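Local coordinates for hypoxic response protein 1 (Mycobacterium tuberculosis, PDB 1Y5H) that is of uncertain biochemical function but forms a CBS-domain homodimer that probably binds zinc and, unlike some relatives, does not seem to bind AMP, at residues T28-Y33 and R58-K63; A91-M96 and A123-H128; N98-H103 and G118-A123. All coordinates share one frame; numbering follows the deposited sequence.

Contact 1: T28-Y33 and R58-K63; sequences TAAAQY and RDIVIK
I60 reaches from helix 57-65 toward A30 and A31 on helix 27-37, and that single side chain bridges the two helices of the first CBS domain. Both helices pack against strands of the same small sheet, and L55 on strand 51-56 touches A30 as well as I60. The backbones stay well apart, with the nearest CA atoms, those of A31 and I60, 8.1 Å from each other. The gap is spanned by a long branched chain on one side and two short methyls on the other. With CD1 of I60 anti to its CA (chi2 178°), the CG1 arm is straight and its terminal methyl heads for the backbone, the CG1-CD1 bond aiming nearly at A31 N. A30 points its CB back toward I60, and the isoleucine methyl comes in obliquely beside it. A31 offers its CB from the side of its helix, leaving A31 CB 4.6 Å from I60 CD1. The contact is small (81 Å² in all) and buried, and apolar as far as the side chains go.

The second subunit completes the surroundings. A31 packs on V61 of that subunit, V61 on its A31, and I60 on its L65. R58, at the far side of helix 57-65, forms a salt bridge from NH1 to D57 of the second subunit. Its guanidinium is backed by I62, whose CG1 sits 3.6 Å above the centre of the plane. The terminal methyl, I60 CD1, ends 4.3 Å from A30 CB and equally 4.3 Å from A31 N.

Contact 2: A91-M96 and A123-H128; sequences ASIQEM and ADIARH
I93 and I125 are the residues whose CA atoms come nearest between 91-96 and 123-128, 7.1 Å apart, at the first turn of one helix and the last full turn of the other. Both isoleucines hold CG2 anti to the backbone N, and these branches meet directly, I93 CG2 lying 3.6 Å from I125 CG2, while the two side chains slide past each other in opposite directions. The CG1 arm of I125 reaches one turn further along helix 93-103, where its CD1 lies 3.9 Å from CB of selenomethionine M96. I13 on helix 10-13 touches both M96 and I125, closing one flank of this greasy patch.

The polar bonds near the contact are local ones, between residues close in sequence. S92 is the N-cap, its OG accepting from E95 N at 3.2 Å. R127 NH1 pairs with D124 OD1 at 2.8 Å, and D124 OD2 takes the N-H of T121. H128, probably a zinc ligand, has its ring face against R127 CB, and its O is 4.4 Å from I93 CD1. The segments are thus held by van der Waals packing of aliphatic groups, without a hydrogen bond or salt bridge between them, at a contact partly open to solvent.

Contact 3: N98-H103 and G118-A123; sequences NVMEEH and GIVTEA
Selenomethionine M100 meets E122 and V120 where strand 115-121 turns into helix 122-127, and it buries far more surface here than either partner. Its chain is extended: CG sits beside the backbone N (chi1 -76°), and the trans torsions beyond carry first the selenium (chi2 176°) and then the methyl (chi3 -166°) straight out from helix 93-103 to the strand end. The selenium rests alongside the start of E122, with M100 SE 3.9 Å from E122 CB and the same distance from E122 CA. The two side chains cross obliquely, so M100 touches the root of the glutamate, while E122 holds its own CG anti to the backbone N and carries the carboxylate on beyond this apolar stem.

The methyl lies on the backbone itself. M100 CE is 3.7 Å from V120 O and also 3.7 Å from E122 N, resting against the peptide groups that flank T121. V120 points its side chain toward the helix, but more loosely, since its CG1 stays 4.5 Å from M100 CE. V108 on the neighbouring strand 107-112 also touches M100 and pairs its backbone with V120.

T121 turns its side chain the other way and serves as N-cap of the new helix. Its OG1 caps the backbone N of D124, and D124 OD2 accepts from T121 N in return, making a capping box at the strand-to-helix junction on which the methyl of M100 rests. H103, later on the same helical segment and a probable zinc ligand, stacks on Y85. Helix 93-103, two antiparallel strands and then helix 122-127 follow one another as expected of the alpha-beta-beta-alpha part of a CBS domain, here the second of the pair.

Contact 1 belongs to the first CBS domain, and contacts 2 and 3 to the second, on opposite sides of the chain's centre, with the centres of contacts 1 and 2 about 27 Å apart. Contact 1 is wholly buried and the second subunit packs over it, whereas contacts 2 and 3 are partly buried, touch no other chain and include the probable zinc histidines H128 and H103. Contacts 2 and 3 share A123 and both helices 93-103 and 122-127, and they join where I125 CD1 lies 3.8 Å from M100 CE. None has a hydrogen bond between its segments; contacts 1 and 2 rest mainly on aliphatic side chains, contact 3 on a selenomethionine laid on peptide groups.

Contact 1: T28-Y33 and R58-K63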
loop_
_atom_site.group_PDB
_atom_site.type_symbol
_atom_site.label_atom_id
_atom_site.label_comp_id
_atom_site.label_asym_id
_atom_site.label_seq_id
_atom_site.Cartn_x
_atom_site.Cartn_y
_atom_site.Cartn_z
ATOM N N THR A 28 -7.219 12.944 -4.266
ATOM C CA THR A 28 -8.265 12.695 -3.284
ATOM C C THR A 28 -9.376 11.889 -3.954
ATOM O O THR A 28 -9.916 10.951 -3.372
ATOM C CB THR A 28 -8.836 14.016 -2.742
ATOM O OG1 THR A 28 -7.806 14.716 -2.031
ATOM C CG2 THR A 28 -10.004 13.751 -1.798
ATOM N N ALA A 29 -9.715 12.252 -5.187
ATOM C CA ALA A 29 -10.756 11.525 -5.902
ATOM C C ALA A 29 -10.317 10.085 -6.151
ATOM O O ALA A 29 -11.109 9.152 -6.011
ATOM C CB ALA A 29 -11.071 12.221 -7.224
ATOM N N ALA A 30 -9.052 9.902 -6.519
ATOM C CA ALA A 30 -8.522 8.566 -6.772
ATOM C C ALA A 30 -8.576 7.711 -5.506
ATOM O O ALA A 30 -8.845 6.514 -5.568
ATOM C CB ALA A 30 -7.088 8.659 -7.285
ATOM N N ALA A 31 -8.321 8.335 -4.358
ATOM C CA ALA A 31 -8.349 7.624 -3.084
ATOM C C ALA A 31 -9.756 7.101 -2.830
ATOM O O ALA A 31 -9.935 5.999 -2.317
ATOM C CB ALA A 31 -7.920 8.557 -1.954
ATOM N N GLN A 32 -10.753 7.902 -3.191
ATOM C CA GLN A 32 -12.144 7.493 -3.015
ATOM C C GLN A 32 -12.477 6.266 -3.860
ATOM O O GLN A 32 -13.214 5.386 -3.417
ATOM C CB GLN A 32 -13.077 8.650 -3.372
ATOM C CG GLN A 32 -12.938 9.828 -2.423
ATOM C CD GLN A 32 -13.650 11.076 -2.901
ATOM O OE1 GLN A 32 -13.661 12.096 -2.211
ATOM N NE2 GLN A 32 -14.245 11.007 -4.086
ATOM N N TYR A 33 -11.933 6.197 -5.072
ATOM C CA TYR A 33 -12.194 5.050 -5.939
ATOM C C TYR A 33 -11.559 3.784 -5.388
ATOM O O TYR A 33 -12.114 2.690 -5.516
ATOM C CB TYR A 33 -11.665 5.298 -7.354
ATOM C CG TYR A 33 -12.365 6.411 -8.094
ATOM C CD1 TYR A 33 -13.755 6.421 -8.232
ATOM C CD2 TYR A 33 -11.639 7.442 -8.685
ATOM C CE1 TYR A 33 -14.401 7.434 -8.943
ATOM C CE2 TYR A 33 -12.272 8.456 -9.398
ATOM C CZ TYR A 33 -13.652 8.448 -9.524
ATOM O OH TYR A 33 -14.275 9.456 -10.228
ATOM N N ARG A 58 0.145 3.482 -2.502
ATOM C CA ARG A 58 1.430 3.918 -1.970
ATOM C C ARG A 58 1.957 5.118 -2.757
ATOM O O ARG A 58 2.600 5.998 -2.183
ATOM C CB ARG A 58 2.460 2.786 -1.988
ATOM C CG ARG A 58 3.761 3.189 -1.321
ATOM C CD ARG A 58 4.663 2.008 -1.007
ATOM N NE ARG A 58 5.925 2.457 -0.418
ATOM C CZ ARG A 58 6.069 2.893 0.831
ATOM N NH1 ARG A 58 5.028 2.938 1.653
ATOM N NH2 ARG A 58 7.258 3.304 1.256
ATOM N N ASP A 59 1.678 5.158 -4.061
ATOM C CA ASP A 59 2.109 6.280 -4.902
ATOM C C ASP A 59 1.556 7.590 -4.343
ATOM O O ASP A 59 2.257 8.592 -4.267
ATOM C CB ASP A 59 1.571 6.153 -6.335
ATOM C CG ASP A 59 2.361 5.186 -7.188
ATOM O OD1 ASP A 59 3.474 4.781 -6.787
ATOM O OD2 ASP A 59 1.859 4.847 -8.288
ATOM N N ILE A 60 0.275 7.574 -3.990
ATOM C CA ILE A 60 -0.385 8.759 -3.456
ATOM C C ILE A 60 0.308 9.242 -2.187
ATOM O O ILE A 60 0.488 10.440 -1.981
ATOM C CB ILE A 60 -1.869 8.466 -3.159
ATOM C CG1 ILE A 60 -2.609 8.210 -4.482
ATOM C CG2 ILE A 60 -2.502 9.635 -2.392
ATOM C CD1 ILE A 60 -4.082 7.867 -4.302
ATOM N N VAL A 61 0.716 8.300 -1.349
ATOM C CA VAL A 61 1.383 8.644 -0.100
ATOM C C VAL A 61 2.832 9.079 -0.300
ATOM O O VAL A 61 3.245 10.122 0.210
ATOM C CB VAL A 61 1.364 7.443 0.881
ATOM C CG1 VAL A 61 2.157 7.773 2.149
ATOM C CG2 VAL A 61 -0.074 7.091 1.248
ATOM N N ILE A 62 3.592 8.283 -1.051
ATOM C CA ILE A 62 5.017 8.547 -1.265
ATOM C C ILE A 62 5.372 9.604 -2.303
ATOM O O ILE A 62 6.231 10.451 -2.058
ATOM C CB ILE A 62 5.761 7.239 -1.632
ATOM C CG1 ILE A 62 5.524 6.185 -0.546
ATOM C CG2 ILE A 62 7.248 7.512 -1.822
ATOM C CD1 ILE A 62 5.954 6.608 0.851
ATOM N N LYS A 63 4.731 9.543 -3.466
ATOM C CA LYS A 63 5.000 10.503 -4.527
ATOM C C LYS A 63 4.088 11.716 -4.423
ATOM O O LYS A 63 4.340 12.740 -5.045
ATOM C CB LYS A 63 4.819 9.843 -5.897
ATOM C CG LYS A 63 5.798 8.713 -6.192
ATOM C CD LYS A 63 5.564 8.139 -7.585
ATOM C CE LYS A 63 6.514 6.991 -7.880
ATOM N NZ LYS A 63 6.305 6.451 -9.250
#

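Contact 2: A91-M96 and A123-H128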
loop_
_atom_site.group_PDB
_atom_site.type_symbol
_atom_site.label_atom_id
_atom_site.label_comp_id
_atom_site.label_asym_id
_atom_site.label_seq_id
_atom_site.Cartn_x
_atom_site.Cartn_y
_atom_site.Cartn_z
ATOM N N ALA A 91 -1.625 -11.339 -25.180
ATOM C CA ALA A 91 -0.447 -11.757 -24.426
ATOM C C ALA A 91 -0.653 -13.079 -23.693
ATOM O O ALA A 91 -1.748 -13.381 -23.214
ATOM C CB ALA A 91 -0.050 -10.665 -23.427
ATOM N N SER A 92 0.415 -13.866 -23.603
ATOM C CA SER A 92 0.356 -15.152 -22.921
ATOM C C SER A 92 0.564 -14.973 -21.421
ATOM O O SER A 92 0.958 -13.901 -20.956
ATOM C CB SER A 92 1.448 -16.080 -23.450
ATOM O OG SER A 92 2.722 -15.619 -23.032
ATOM N N ILE A 93 0.308 -16.039 -20.670
ATOM C CA ILE A 93 0.495 -16.020 -19.228
ATOM C C ILE A 93 1.959 -15.722 -18.912
ATOM O O ILE A 93 2.262 -14.966 -17.992
ATOM C CB ILE A 93 0.101 -17.379 -18.601
ATOM C CG1 ILE A 93 -1.419 -17.544 -18.656
ATOM C CG2 ILE A 93 0.601 -17.470 -17.170
ATOM C CD1 ILE A 93 -1.913 -18.897 -18.172
ATOM N N GLN A 94 2.867 -16.325 -19.678
ATOM C CA GLN A 94 4.288 -16.096 -19.457
ATOM C C GLN A 94 4.601 -14.607 -19.590
ATOM O O GLN A 94 5.339 -14.049 -18.782
ATOM C CB GLN A 94 5.128 -16.907 -20.456
ATOM C CG GLN A 94 5.070 -18.416 -20.227
ATOM C CD GLN A 94 4.059 -19.124 -21.117
ATOM O OE1 GLN A 94 2.917 -18.685 -21.255
ATOM N NE2 GLN A 94 4.476 -20.236 -21.717
ATOM N N GLU A 95 4.027 -13.966 -20.605
ATOM C CA GLU A 95 4.253 -12.541 -20.828
ATOM C C GLU A 95 3.715 -11.718 -19.659
ATOM O O GLU A 95 4.374 -10.791 -19.185
ATOM C CB GLU A 95 3.593 -12.108 -22.122
HETATM N N MSE A 96 2.517 -12.058 -19.196
HETATM C CA MSE A 96 1.919 -11.341 -18.077
HETATM C C MSE A 96 2.798 -11.431 -16.835
HETATM O O MSE A 96 2.982 -10.447 -16.123
HETATM C CB MSE A 96 0.522 -11.895 -17.779
HETATM C CG MSE A 96 -0.484 -11.564 -18.864
HETATM SE SE MSE A 96 -2.238 -12.285 -18.521
HETATM C CE MSE A 96 -2.146 -13.833 -19.674
ATOM N N ALA A 123 -3.758 -13.211 -9.147
ATOM C CA ALA A 123 -4.736 -14.185 -8.665
ATOM C C ALA A 123 -5.541 -14.752 -9.831
ATOM O O ALA A 123 -5.907 -15.929 -9.827
ATOM C CB ALA A 123 -5.664 -13.539 -7.650
ATOM N N ASP A 124 -5.824 -13.914 -10.825
ATOM C CA ASP A 124 -6.559 -14.360 -12.001
ATOM C C ASP A 124 -5.754 -15.444 -12.715
ATOM O O ASP A 124 -6.308 -16.434 -13.188
ATOM C CB ASP A 124 -6.805 -13.198 -12.974
ATOM C CG ASP A 124 -7.818 -12.197 -12.453
ATOM O OD1 ASP A 124 -8.813 -12.627 -11.835
ATOM O OD2 ASP A 124 -7.627 -10.980 -12.680
ATOM N N ILE A 125 -4.442 -15.247 -12.797
ATOM C CA ILE A 125 -3.571 -16.216 -13.453
ATOM C C ILE A 125 -3.586 -17.544 -12.700
ATOM O O ILE A 125 -3.687 -18.610 -13.309
ATOM C CB ILE A 125 -2.119 -15.684 -13.548
ATOM C CG1 ILE A 125 -2.083 -14.452 -14.459
ATOM C CG2 ILE A 125 -1.198 -16.764 -14.096
ATOM C CD1 ILE A 125 -0.722 -13.788 -14.559
ATOM N N ALA A 126 -3.495 -17.475 -11.376
ATOM C CA ALA A 126 -3.500 -18.679 -10.549
ATOM C C ALA A 126 -4.796 -19.473 -10.699
ATOM O O ALA A 126 -4.784 -20.707 -10.712
ATOM C CB ALA A 126 -3.285 -18.306 -9.089
ATOM N N ARG A 127 -5.911 -18.761 -10.820
ATOM C CA ARG A 127 -7.219 -19.393 -10.953
ATOM C C ARG A 127 -7.436 -20.096 -12.287
ATOM O O ARG A 127 -8.152 -21.094 -12.352
ATOM C CB ARG A 127 -8.329 -18.351 -10.780
ATOM C CG ARG A 127 -8.363 -17.657 -9.432
ATOM C CD ARG A 127 -9.189 -16.382 -9.524
ATOM N NE ARG A 127 -9.190 -15.633 -8.271
ATOM C CZ ARG A 127 -9.291 -14.310 -8.193
ATOM N NH1 ARG A 127 -9.396 -13.584 -9.298
ATOM N NH2 ARG A 127 -9.284 -13.712 -7.009
ATOM N N HIS A 128 -6.817 -19.591 -13.348
ATOM C CA HIS A 128 -7.025 -20.173 -14.666
ATOM C C HIS A 128 -5.816 -20.792 -15.362
ATOM O O HIS A 128 -5.664 -20.655 -16.578
ATOM C CB HIS A 128 -7.650 -19.118 -15.577
ATOM C CG HIS A 128 -8.789 -18.381 -14.944
ATOM N ND1 HIS A 128 -9.955 -19.004 -14.553
ATOM C CD2 HIS A 128 -8.934 -17.075 -14.616
ATOM C CE1 HIS A 128 -10.768 -18.115 -14.013
ATOM N NE2 HIS A 128 -10.172 -16.936 -14.039
#

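Contact 3: N98-H103 and G118-A123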
loop_
_atom_site.group_PDB
_atom_site.type_symbol
_atom_site.label_atom_id
_atom_site.label_comp_id
_atom_site.label_asym_id
_atom_site.label_seq_id
_atom_site.Cartn_x
_atom_site.Cartn_y
_atom_site.Cartn_z
ATOM N N ASN A 98 5.971 -11.938 -16.869
ATOM C CA ASN A 98 7.197 -11.190 -17.136
ATOM C C ASN A 98 7.012 -9.730 -16.730
ATOM O O ASN A 98 7.882 -9.139 -16.093
ATOM C CB ASN A 98 7.585 -11.249 -18.618
ATOM C CG ASN A 98 8.098 -12.615 -19.037
ATOM O OD1 ASN A 98 8.667 -13.351 -18.232
ATOM N ND2 ASN A 98 7.918 -12.949 -20.310
ATOM N N VAL A 99 5.877 -9.152 -17.108
ATOM C CA VAL A 99 5.595 -7.761 -16.770
ATOM C C VAL A 99 5.474 -7.581 -15.262
ATOM O O VAL A 99 6.057 -6.659 -14.684
ATOM C CB VAL A 99 4.297 -7.281 -17.447
ATOM C CG1 VAL A 99 3.930 -5.889 -16.954
ATOM C CG2 VAL A 99 4.480 -7.277 -18.958
HETATM N N MSE A 100 4.720 -8.470 -14.623
HETATM C CA MSE A 100 4.534 -8.404 -13.181
HETATM C C MSE A 100 5.860 -8.507 -12.440
HETATM O O MSE A 100 6.075 -7.812 -11.451
HETATM C CB MSE A 100 3.596 -9.518 -12.715
HETATM C CG MSE A 100 2.134 -9.248 -13.026
HETATM SE SE MSE A 100 0.996 -10.727 -12.534
HETATM C CE MSE A 100 -0.598 -10.190 -13.494
ATOM N N GLU A 101 6.743 -9.374 -12.925
ATOM C CA GLU A 101 8.045 -9.563 -12.295
ATOM C C GLU A 101 8.916 -8.320 -12.410
ATOM O O GLU A 101 9.440 -7.821 -11.415
ATOM C CB GLU A 101 8.763 -10.757 -12.923
ATOM N N GLU A 102 9.067 -7.826 -13.632
ATOM C CA GLU A 102 9.892 -6.656 -13.895
ATOM C C GLU A 102 9.468 -5.416 -13.113
ATOM O O GLU A 102 10.309 -4.717 -12.543
ATOM C CB GLU A 102 9.896 -6.355 -15.386
ATOM N N HIS A 103 8.166 -5.148 -13.080
ATOM C CA HIS A 103 7.645 -3.973 -12.387
ATOM C C HIS A 103 7.251 -4.212 -10.931
ATOM O O HIS A 103 6.869 -3.276 -10.226
ATOM C CB HIS A 103 6.455 -3.417 -13.174
ATOM C CG HIS A 103 6.821 -2.923 -14.537
ATOM N ND1 HIS A 103 7.356 -1.670 -14.755
ATOM C CD2 HIS A 103 6.777 -3.527 -15.746
ATOM C CE1 HIS A 103 7.625 -1.525 -16.040
ATOM N NE2 HIS A 103 7.284 -2.640 -16.665
ATOM N N GLY A 118 -9.270 -4.085 -19.955
ATOM C CA GLY A 118 -9.418 -4.839 -18.728
ATOM C C GLY A 118 -8.172 -4.801 -17.868
ATOM O O GLY A 118 -7.186 -4.156 -18.222
ATOM N N ILE A 119 -8.237 -5.484 -16.732
ATOM C CA ILE A 119 -7.123 -5.570 -15.792
ATOM C C ILE A 119 -6.946 -7.038 -15.425
ATOM O O ILE A 119 -7.925 -7.738 -15.164
ATOM C CB ILE A 119 -7.415 -4.782 -14.484
ATOM C CG1 ILE A 119 -7.374 -3.271 -14.740
ATOM C CG2 ILE A 119 -6.417 -5.187 -13.397
ATOM C CD1 ILE A 119 -5.981 -2.699 -14.990
ATOM N N VAL A 120 -5.705 -7.512 -15.407
ATOM C CA VAL A 120 -5.451 -8.895 -15.034
ATOM C C VAL A 120 -4.623 -8.913 -13.755
ATOM O O VAL A 120 -3.644 -8.181 -13.643
ATOM C CB VAL A 120 -4.682 -9.653 -16.135
ATOM C CG1 VAL A 120 -4.384 -11.068 -15.668
ATOM C CG2 VAL A 120 -5.498 -9.695 -17.409
ATOM N N THR A 121 -5.025 -9.730 -12.787
ATOM C CA THR A 121 -4.282 -9.824 -11.531
ATOM C C THR A 121 -3.547 -11.152 -11.458
ATOM O O THR A 121 -3.851 -12.085 -12.196
ATOM C CB THR A 121 -5.202 -9.739 -10.290
ATOM O OG1 THR A 121 -5.934 -10.965 -10.145
ATOM C CG2 THR A 121 -6.174 -8.579 -10.429
ATOM N N GLU A 122 -2.581 -11.231 -10.554
ATOM C CA GLU A 122 -1.814 -12.452 -10.387
ATOM C C GLU A 122 -2.757 -13.567 -9.946
ATOM O O GLU A 122 -2.591 -14.720 -10.336
ATOM C CB GLU A 122 -0.715 -12.234 -9.351
ATOM C CG GLU A 122 0.393 -13.258 -9.423
ATOM C CD GLU A 122 1.609 -12.856 -8.613
ATOM O OE1 GLU A 122 1.477 -12.704 -7.380
ATOM O OE2 GLU A 122 2.694 -12.692 -9.212
ATOM N N ALA A 123 -3.758 -13.211 -9.147
ATOM C CA ALA A 123 -4.736 -14.185 -8.665
ATOM C C ALA A 123 -5.541 -14.752 -9.831
ATOM O O ALA A 123 -5.907 -15.929 -9.827
ATOM C CB ALA A 123 -5.664 -13.539 -7.650
#